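Local coordinates for protein hydroquinone dioxygenase large subunit (Pseudomonas sp., PDB 4ZXA) that probably catalyses, as the large subunit of a two-subunit iron-dependent hydroquinone 1,2-dioxygenase, the oxidative ring opening of hydroquinone, at residues W76-H87 / L252-E262. Numbering follows the deposited sequence. Where two conformers were deposited one is given.
Sequences WGFFYGWVNFDH and LPVFHGNDRVE. With CD (cadmium ion), chain I; H8N (4-hydroxybenzonitrile), chain J.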
ATOM      1  N   TRP E  76      -3.856  -5.769 -20.433  1.00 28.94           N
ATOM      2  CA  TRP E  76      -4.794  -6.894 -20.418  1.00 27.02           C
ATOM      3  C   TRP E  76      -6.077  -6.584 -21.181  1.00 25.96           C
ATOM      4  O   TRP E  76      -6.961  -7.423 -21.278  1.00 26.11           O
ATOM      5  CB  TRP E  76      -5.163  -7.283 -18.979  1.00 23.65           C
ATOM      6  CG  TRP E  76      -4.005  -7.673 -18.121  1.00 23.96           C
ATOM      7  CD1 TRP E  76      -2.737  -7.955 -18.534  1.00 24.26           C
ATOM      8  CD2 TRP E  76      -4.004  -7.797 -16.692  1.00 22.03           C
ATOM      9  NE1 TRP E  76      -1.949  -8.256 -17.450  1.00 21.49           N
ATOM     10  CE2 TRP E  76      -2.698  -8.161 -16.309  1.00 19.54           C
ATOM     11  CE3 TRP E  76      -4.972  -7.630 -15.701  1.00 20.76           C
ATOM     12  CZ2 TRP E  76      -2.347  -8.381 -14.982  1.00 21.87           C
ATOM     13  CZ3 TRP E  76      -4.624  -7.835 -14.390  1.00 18.36           C
ATOM     14  CH2 TRP E  76      -3.320  -8.205 -14.037  1.00 21.45           C
ATOM     15  N   GLY E  77      -6.198  -5.370 -21.702  1.00 32.00           N
ATOM     16  CA  GLY E  77      -7.417  -4.984 -22.392  1.00 22.51           C
ATOM     17  C   GLY E  77      -8.596  -5.002 -21.446  1.00 27.23           C
ATOM     18  O   GLY E  77      -9.724  -5.321 -21.834  1.00 33.35           O
ATOM     19  N   PHE E  78      -8.323  -4.652 -20.191  1.00 27.70           N
ATOM     20  CA  PHE E  78      -9.334  -4.602 -19.134  1.00 23.60           C
ATOM     21  C   PHE E  78      -9.768  -5.973 -18.632  1.00 25.27           C
ATOM     22  O   PHE E  78     -10.695  -6.087 -17.835  1.00 24.64           O
ATOM     23  CB  PHE E  78     -10.509  -3.696 -19.526  1.00 24.98           C
ATOM     24  CG  PHE E  78     -10.087  -2.279 -19.789  1.00 26.74           C
ATOM     25  CD1 PHE E  78      -9.804  -1.422 -18.726  1.00 25.35           C
ATOM     26  CD2 PHE E  78      -9.920  -1.814 -21.084  1.00 22.42           C
ATOM     27  CE1 PHE E  78      -9.385  -0.105 -18.946  1.00 23.18           C
ATOM     28  CE2 PHE E  78      -9.505  -0.511 -21.320  1.00 28.91           C
ATOM     29  CZ  PHE E  78      -9.234   0.352 -20.247  1.00 28.98           C
ATOM     30  N   PHE E  79      -9.073  -7.010 -19.092  1.00 25.40           N
ATOM     31  CA  PHE E  79      -9.192  -8.324 -18.488  1.00 26.33           C
ATOM     32  C   PHE E  79     -10.644  -8.808 -18.504  1.00 26.46           C
ATOM     33  O   PHE E  79     -11.350  -8.630 -19.496  1.00 28.25           O
ATOM     34  CB  PHE E  79      -8.659  -8.263 -17.053  1.00 25.18           C
ATOM     35  CG  PHE E  79      -8.080  -9.564 -16.557  1.00 25.78           C
ATOM     36  CD1 PHE E  79      -7.727 -10.566 -17.445  1.00 27.37           C
ATOM     37  CD2 PHE E  79      -7.901  -9.785 -15.200  1.00 23.75           C
ATOM     38  CE1 PHE E  79      -7.195 -11.777 -16.983  1.00 34.11           C
ATOM     39  CE2 PHE E  79      -7.378 -10.988 -14.732  1.00 30.16           C
ATOM     40  CZ  PHE E  79      -7.018 -11.982 -15.620  1.00 26.43           C
ATOM     41  N   TYR E  80     -11.075  -9.420 -17.402  1.00 26.39           N
ATOM     42  CA  TYR E  80     -12.449  -9.900 -17.235  1.00 29.67           C
ATOM     43  C   TYR E  80     -12.879  -9.454 -15.866  1.00 21.36           C
ATOM     44  O   TYR E  80     -12.036  -9.218 -15.014  1.00 24.14           O
ATOM     45  CB  TYR E  80     -12.508 -11.438 -17.279  1.00 25.69           C
ATOM     46  CG  TYR E  80     -11.886 -11.995 -18.504  1.00 25.59           C
ATOM     47  CD1 TYR E  80     -12.601 -12.076 -19.683  1.00 28.29           C
ATOM     48  CD2 TYR E  80     -10.556 -12.391 -18.510  1.00 33.53           C
ATOM     49  CE1 TYR E  80     -12.023 -12.573 -20.837  1.00 30.92           C
ATOM     50  CE2 TYR E  80      -9.961 -12.881 -19.662  1.00 34.96           C
ATOM     51  CZ  TYR E  80     -10.700 -12.974 -20.820  1.00 36.51           C
ATOM     52  OH  TYR E  80     -10.117 -13.468 -21.962  1.00 37.40           O
ATOM     53  N   GLY E  81     -14.175  -9.379 -15.624  1.00 22.49           N
ATOM     54  CA  GLY E  81     -14.646  -9.039 -14.291  1.00 23.35           C
ATOM     55  C   GLY E  81     -14.109  -7.706 -13.779  1.00 27.83           C
ATOM     56  O   GLY E  81     -13.969  -6.745 -14.550  1.00 26.50           O
ATOM     57  N   TRP E  82     -13.795  -7.649 -12.485  1.00 22.63           N
ATOM     58  CA  TRP E  82     -13.439  -6.387 -11.848  1.00 24.01           C
ATOM     59  C   TRP E  82     -11.941  -6.291 -11.575  1.00 23.93           C
ATOM     60  O   TRP E  82     -11.383  -7.098 -10.826  1.00 25.33           O
ATOM     61  CB  TRP E  82     -14.182  -6.214 -10.525  1.00 20.73           C
ATOM     62  CG  TRP E  82     -15.672  -6.129 -10.616  1.00 27.18           C
ATOM     63  CD1 TRP E  82     -16.450  -5.027 -10.387  1.00 28.44           C
ATOM     64  CD2 TRP E  82     -16.581  -7.199 -10.922  1.00 28.41           C
ATOM     65  NE1 TRP E  82     -17.781  -5.341 -10.546  1.00 29.05           N
ATOM     66  CE2 TRP E  82     -17.886  -6.671 -10.874  1.00 32.44           C
ATOM     67  CE3 TRP E  82     -16.412  -8.551 -11.241  1.00 25.29           C
ATOM     68  CZ2 TRP E  82     -19.024  -7.452 -11.134  1.00 29.36           C
ATOM     69  CZ3 TRP E  82     -17.545  -9.322 -11.503  1.00 26.51           C
ATOM     70  CH2 TRP E  82     -18.829  -8.770 -11.443  1.00 22.58           C
ATOM     71  N   VAL E  83     -11.298  -5.292 -12.172  1.00 20.38           N
ATOM     72  CA  VAL E  83      -9.897  -5.015 -11.915  1.00 18.29           C
ATOM     73  C   VAL E  83      -9.803  -3.818 -10.952  1.00 25.38           C
ATOM     74  O   VAL E  83     -10.103  -2.682 -11.322  1.00 21.19           O
ATOM     75  CB  VAL E  83      -9.186  -4.698 -13.223  1.00 20.60           C
ATOM     76  CG1 VAL E  83      -7.723  -4.365 -12.971  1.00 17.05           C
ATOM     77  CG2 VAL E  83      -9.342  -5.863 -14.221  1.00 19.02           C
ATOM     78  N   ASN E  84      -9.415  -4.079  -9.708  1.00 20.41           N
ATOM     79  CA  ASN E  84      -9.398  -3.036  -8.704  1.00 19.73           C
ATOM     80  C   ASN E  84      -7.999  -2.495  -8.467  1.00 26.28           C
ATOM     81  O   ASN E  84      -7.063  -3.263  -8.175  1.00 21.75           O
ATOM     82  CB  ASN E  84      -9.991  -3.533  -7.396  1.00 20.80           C
ATOM     83  CG  ASN E  84     -11.437  -3.958  -7.540  1.00 23.90           C
ATOM     84  OD1 ASN E  84     -11.733  -5.144  -7.695  1.00 26.84           O
ATOM     85  ND2 ASN E  84     -12.343  -3.001  -7.474  1.00 18.92           N
ATOM     86  N   PHE E  85      -7.867  -1.173  -8.623  1.00 22.17           N
ATOM     87  CA  PHE E  85      -6.605  -0.477  -8.436  1.00 20.34           C
ATOM     88  C   PHE E  85      -6.350  -0.467  -6.956  1.00 20.29           C
ATOM     89  O   PHE E  85      -5.222  -0.548  -6.502  1.00 18.19           O
ATOM     90  CB  PHE E  85      -6.723   0.962  -8.915  1.00 23.27           C
ATOM     91  CG  PHE E  85      -6.604   1.123 -10.395  1.00 23.78           C
ATOM     92  CD1 PHE E  85      -7.152   0.189 -11.255  1.00 21.07           C
ATOM     93  CD2 PHE E  85      -5.955   2.230 -10.926  1.00 23.97           C
ATOM     94  CE1 PHE E  85      -7.052   0.345 -12.640  1.00 24.30           C
ATOM     95  CE2 PHE E  85      -5.838   2.400 -12.295  1.00 25.21           C
ATOM     96  CZ  PHE E  85      -6.397   1.453 -13.166  1.00 26.84           C
ATOM     97  N   ASP E  86      -7.436  -0.335  -6.211  1.00 25.33           N
ATOM     98  CA  ASP E  86      -7.414  -0.368  -4.761  1.00 21.67           C
ATOM     99  C   ASP E  86      -8.870  -0.454  -4.329  1.00 23.51           C
ATOM    100  O   ASP E  86      -9.746  -0.666  -5.157  1.00 23.99           O
ATOM    101  CB  ASP E  86      -6.667   0.837  -4.153  1.00 18.67           C
ATOM    102  CG  ASP E  86      -7.452   2.152  -4.240  1.00 27.80           C
ATOM    103  OD1 ASP E  86      -8.628   2.163  -4.687  1.00 27.87           O
ATOM    104  OD2 ASP E  86      -6.887   3.189  -3.831  1.00 25.68           O
ATOM    105  N   HIS E  87      -9.144  -0.302  -3.041  0.63 24.66           N
ATOM    106  CA  HIS E  87     -10.491  -0.558  -2.546  0.63 24.70           C
ATOM    107  C   HIS E  87     -11.512   0.522  -2.912  0.63 25.58           C
ATOM    108  O   HIS E  87     -12.670   0.453  -2.500  0.63 25.64           O
ATOM    109  CB  HIS E  87     -10.472  -0.822  -1.039  0.63 24.35           C
ATOM    110  CG  HIS E  87      -9.778  -2.095  -0.670  0.63 22.50           C
ATOM    111  ND1 HIS E  87      -8.422  -2.163  -0.439  0.63 22.54           N
ATOM    112  CD2 HIS E  87     -10.254  -3.353  -0.516  0.63 23.28           C
ATOM    113  CE1 HIS E  87      -8.091  -3.409  -0.149  0.63 23.93           C
ATOM    114  NE2 HIS E  87      -9.185  -4.149  -0.186  0.63 26.87           N
ATOM    115  N   LEU E 252       0.658  -8.824  -6.908  1.00 18.52           N
ATOM    116  CA  LEU E 252      -0.254  -8.564  -8.029  1.00 21.12           C
ATOM    117  C   LEU E 252      -0.732  -7.102  -7.949  1.00 19.44           C
ATOM    118  O   LEU E 252      -1.317  -6.686  -6.954  1.00 18.36           O
ATOM    119  CB  LEU E 252      -1.454  -9.518  -7.974  1.00 15.86           C
ATOM    120  CG  LEU E 252      -2.500  -9.371  -9.088  1.00 19.76           C
ATOM    121  CD1 LEU E 252      -1.915  -9.705 -10.466  1.00 17.55           C
ATOM    122  CD2 LEU E 252      -3.739 -10.224  -8.807  1.00 17.83           C
ATOM    123  N   PRO E 253      -0.457  -6.305  -8.987  1.00 20.37           N
ATOM    124  CA  PRO E 253      -0.716  -4.859  -8.917  1.00 20.66           C
ATOM    125  C   PRO E 253      -2.203  -4.450  -8.747  1.00 22.85           C
ATOM    126  O   PRO E 253      -2.490  -3.270  -8.598  1.00 19.96           O
ATOM    127  CB  PRO E 253      -0.147  -4.346 -10.246  1.00 20.36           C
ATOM    128  CG  PRO E 253       0.890  -5.371 -10.639  1.00 19.53           C
ATOM    129  CD  PRO E 253       0.299  -6.674 -10.196  1.00 21.09           C
ATOM    130  N   VAL E 254      -3.121  -5.409  -8.759  1.00 18.83           N
ATOM    131  CA  VAL E 254      -4.530  -5.138  -8.536  1.00 20.14           C
ATOM    132  C   VAL E 254      -5.068  -6.257  -7.697  1.00 18.90           C
ATOM    133  O   VAL E 254      -4.442  -7.301  -7.605  1.00 22.79           O
ATOM    134  CB  VAL E 254      -5.344  -5.137  -9.868  1.00 21.92           C
ATOM    135  CG1 VAL E 254      -4.925  -3.982 -10.747  1.00 20.04           C
ATOM    136  CG2 VAL E 254      -5.186  -6.471 -10.613  1.00 16.96           C
ATOM    137  N   PHE E 255      -6.229  -6.067  -7.084  1.00 20.11           N
ATOM    138  CA  PHE E 255      -6.987  -7.244  -6.670  1.00 22.54           C
ATOM    139  C   PHE E 255      -8.135  -7.505  -7.643  1.00 25.17           C
ATOM    140  O   PHE E 255      -8.839  -6.587  -8.095  1.00 20.97           O
ATOM    141  CB  PHE E 255      -7.388  -7.257  -5.178  1.00 30.06           C
ATOM    142  CG  PHE E 255      -8.471  -6.275  -4.791  1.00 29.85           C
ATOM    143  CD1 PHE E 255      -8.137  -5.033  -4.235  1.00 23.35           C
ATOM    144  CD2 PHE E 255      -9.825  -6.617  -4.917  1.00 29.65           C
ATOM    145  CE1 PHE E 255      -9.140  -4.129  -3.833  1.00 29.29           C
ATOM    146  CE2 PHE E 255     -10.849  -5.715  -4.532  1.00 31.42           C
ATOM    147  CZ  PHE E 255     -10.508  -4.470  -3.985  1.00 27.68           C
ATOM    148  N   HIS E 256      -8.275  -8.769  -8.011  1.00 25.50           N
ATOM    149  CA  HIS E 256      -9.169  -9.138  -9.094  1.00 22.83           C
ATOM    150  C   HIS E 256     -10.462  -9.740  -8.588  1.00 21.23           C
ATOM    151  O   HIS E 256     -10.443 -10.657  -7.766  1.00 24.30           O
ATOM    152  CB  HIS E 256      -8.484 -10.135 -10.020  1.00 18.82           C
ATOM    153  CG  HIS E 256      -9.287 -10.447 -11.240  1.00 24.26           C
ATOM    154  ND1 HIS E 256      -9.292 -11.693 -11.824  1.00 24.90           N
ATOM    155  CD2 HIS E 256     -10.116  -9.684 -11.974  1.00 25.22           C
ATOM    156  CE1 HIS E 256     -10.085 -11.684 -12.875  1.00 22.67           C
ATOM    157  NE2 HIS E 256     -10.600 -10.472 -12.992  1.00 30.04           N
ATOM    158  N   GLY E 257     -11.584  -9.215  -9.068  1.00 17.21           N
ATOM    159  CA  GLY E 257     -12.884  -9.822  -8.819  1.00 21.89           C
ATOM    160  C   GLY E 257     -13.293 -10.664 -10.020  1.00 24.10           C
ATOM    161  O   GLY E 257     -13.449 -10.137 -11.124  1.00 21.20           O
ATOM    162  N   ASN E 258     -13.441 -11.970  -9.809  1.00 23.71           N
ATOM    163  CA  ASN E 258     -13.660 -12.923 -10.901  1.00 24.02           C
ATOM    164  C   ASN E 258     -15.061 -12.883 -11.546  1.00 25.54           C
ATOM    165  O   ASN E 258     -16.021 -12.461 -10.914  1.00 22.61           O
ATOM    166  CB  ASN E 258     -13.372 -14.341 -10.396  1.00 22.83           C
ATOM    167  CG  ASN E 258     -11.884 -14.682 -10.380  1.00 26.69           C
ATOM    168  OD1 ASN E 258     -11.023 -13.801 -10.442  1.00 25.44           O
ATOM    169  ND2 ASN E 258     -11.581 -15.974 -10.300  1.00 21.32           N
ATOM    170  N   ASP E 259     -15.180 -13.333 -12.795  1.00 22.99           N
ATOM    171  CA  ASP E 259     -16.506 -13.590 -13.372  1.00 22.87           C
ATOM    172  C   ASP E 259     -16.568 -14.904 -14.160  1.00 25.41           C
ATOM    173  O   ASP E 259     -17.524 -15.161 -14.903  1.00 22.71           O
ATOM    174  CB  ASP E 259     -16.949 -12.427 -14.262  1.00 24.55           C
ATOM    175  CG  ASP E 259     -16.225 -12.403 -15.590  1.00 25.84           C
ATOM    176  OD1 ASP E 259     -15.149 -13.027 -15.701  1.00 26.07           O
ATOM    177  OD2 ASP E 259     -16.737 -11.757 -16.525  1.00 29.98           O
ATOM    178  N   ARG E 260     -15.521 -15.709 -14.012  1.00 26.87           N
ATOM    179  CA  ARG E 260     -15.451 -17.056 -14.558  1.00 23.99           C
ATOM    180  C   ARG E 260     -14.504 -17.810 -13.641  1.00 25.87           C
ATOM    181  O   ARG E 260     -13.797 -17.192 -12.868  1.00 29.86           O
ATOM    182  CB  ARG E 260     -14.894 -17.034 -15.978  1.00 19.10           C
ATOM    183  CG  ARG E 260     -13.556 -16.322 -16.116  1.00 24.85           C
ATOM    184  CD  ARG E 260     -13.310 -15.855 -17.553  1.00 19.81           C
ATOM    185  NE  ARG E 260     -14.332 -14.882 -17.926  1.00 29.77           N
ATOM    186  CZ  ARG E 260     -14.700 -14.595 -19.173  1.00 30.71           C
ATOM    187  NH1 ARG E 260     -14.112 -15.205 -20.197  1.00 24.24           N
ATOM    188  NH2 ARG E 260     -15.656 -13.688 -19.390  1.00 26.68           N
ATOM    189  N   VAL E 261     -14.491 -19.132 -13.706  1.00 22.19           N
ATOM    190  CA  VAL E 261     -13.525 -19.905 -12.946  1.00 21.45           C
ATOM    191  C   VAL E 261     -12.150 -19.734 -13.610  1.00 26.99           C
ATOM    192  O   VAL E 261     -12.049 -19.739 -14.842  1.00 25.05           O
ATOM    193  CB  VAL E 261     -13.915 -21.404 -12.924  1.00 19.89           C
ATOM    194  CG1 VAL E 261     -12.773 -22.252 -12.372  1.00 23.08           C
ATOM    195  CG2 VAL E 261     -15.182 -21.629 -12.111  1.00 19.16           C
ATOM    196  N   GLU E 262     -11.104 -19.566 -12.802  1.00 20.93           N
ATOM    197  CA  GLU E 262      -9.734 -19.536 -13.311  1.00 23.27           C
ATOM    198  C   GLU E 262      -8.959 -20.728 -12.785  1.00 26.04           C
ATOM    199  O   GLU E 262      -9.260 -21.215 -11.688  1.00 26.15           O
ATOM    200  CB  GLU E 262      -9.014 -18.278 -12.854  1.00 18.26           C
ATOM    201  CG  GLU E 262      -9.570 -17.013 -13.424  1.00 24.08           C
ATOM    202  CD  GLU E 262      -9.164 -15.796 -12.624  1.00 26.47           C
ATOM    203  OE1 GLU E 262      -8.760 -15.975 -11.450  1.00 27.67           O
ATOM    204  OE2 GLU E 262      -9.241 -14.675 -13.167  1.00 21.91           O
TER
HETATM  205 CD    CD I 401      -8.755 -13.619 -10.974  1.00 28.17          CD
HETATM  206  NAA H8N J 402      -6.641 -12.996 -11.756  1.00 25.61           N
HETATM  207  CAC H8N J 402      -5.544 -12.942 -12.072  1.00 26.08           C
HETATM  208  CAI H8N J 402      -4.104 -12.912 -12.467  1.00 22.33           C
HETATM  209  CAF H8N J 402      -3.256 -13.875 -11.935  1.00 26.14           C
HETATM  210  CAD H8N J 402      -1.906 -13.879 -12.276  1.00 25.04           C
HETATM  211  CAH H8N J 402      -1.451 -12.904 -13.149  1.00 21.20           C
HETATM  212  OAB H8N J 402      -0.123 -12.889 -13.481  1.00 24.40           O
HETATM  213  CAE H8N J 402      -2.298 -11.938 -13.682  1.00 23.16           C
HETATM  214  CAG H8N J 402      -3.641 -11.945 -13.339  1.00 22.78           C
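Phe79 lays its CE2 corner over one face of the His256 imidazole, CE2 to CE1 3.4 Å, the planes inclined at 32°. The imidazole leaves its backbone opposite N (chi1 -174°), which brings it up to the bend at 79-81. Its ND1 binds the cadmium ion at 2.2 Å, while NE2 donates to Tyr80 O from above the carbonyl plane, 2.8 Å away. Both ring nitrogens are thus engaged, which fixes the ring's rotation. Asn258 OD1, both carboxylate oxygens of Glu262, and His303 NE2 also bind the metal, as does the nitrile nitrogen of 4-hydroxybenzonitrile, which meets the Phe79 ring at its edge. The ligand's aromatic ring lies against Trp76 and Leu252 CD1. Beside this pocket, Val254 CG2 touches Trp76 CZ3, and Val254 CG1 packs 3.6 Å from Val83 CG1.

Beyond the metal, the flat face of the Arg260 guanidinium covers the CD1-CE1 side of the Tyr80 ring, its plane 29° from the ring's and CZ 3.3 Å from CD1; NE holds Asp259 OD1 in a salt bridge. Were Arg260 an alanine, the CD1-CE1 side of Tyr80 would probably lose its cover, and Asp259 its charged mate, though Tyr95 would still bond to it.

On the sheet face carrying Trp82 and Asn84, Asn84 CB sits over the centre of the Phe255 ring, 3.6 Å from its centroid, a CH-pi contact. Without a side chain, Gly257 lets Trp82 CB sit close beside it; a CB there would be tight against that atom, and one on Gly81 would clash with Gly257 O.

Trp82 and Gly257 form an antiparallel hydrogen-bonded pair, as do Asn84 and Phe255. They join strand 82-84 to strand 251-257 inside a cupin-type antiparallel sheet, flanked by strands 89-93 and 301-307, while Val83 and Pro253 touch helix 63-75.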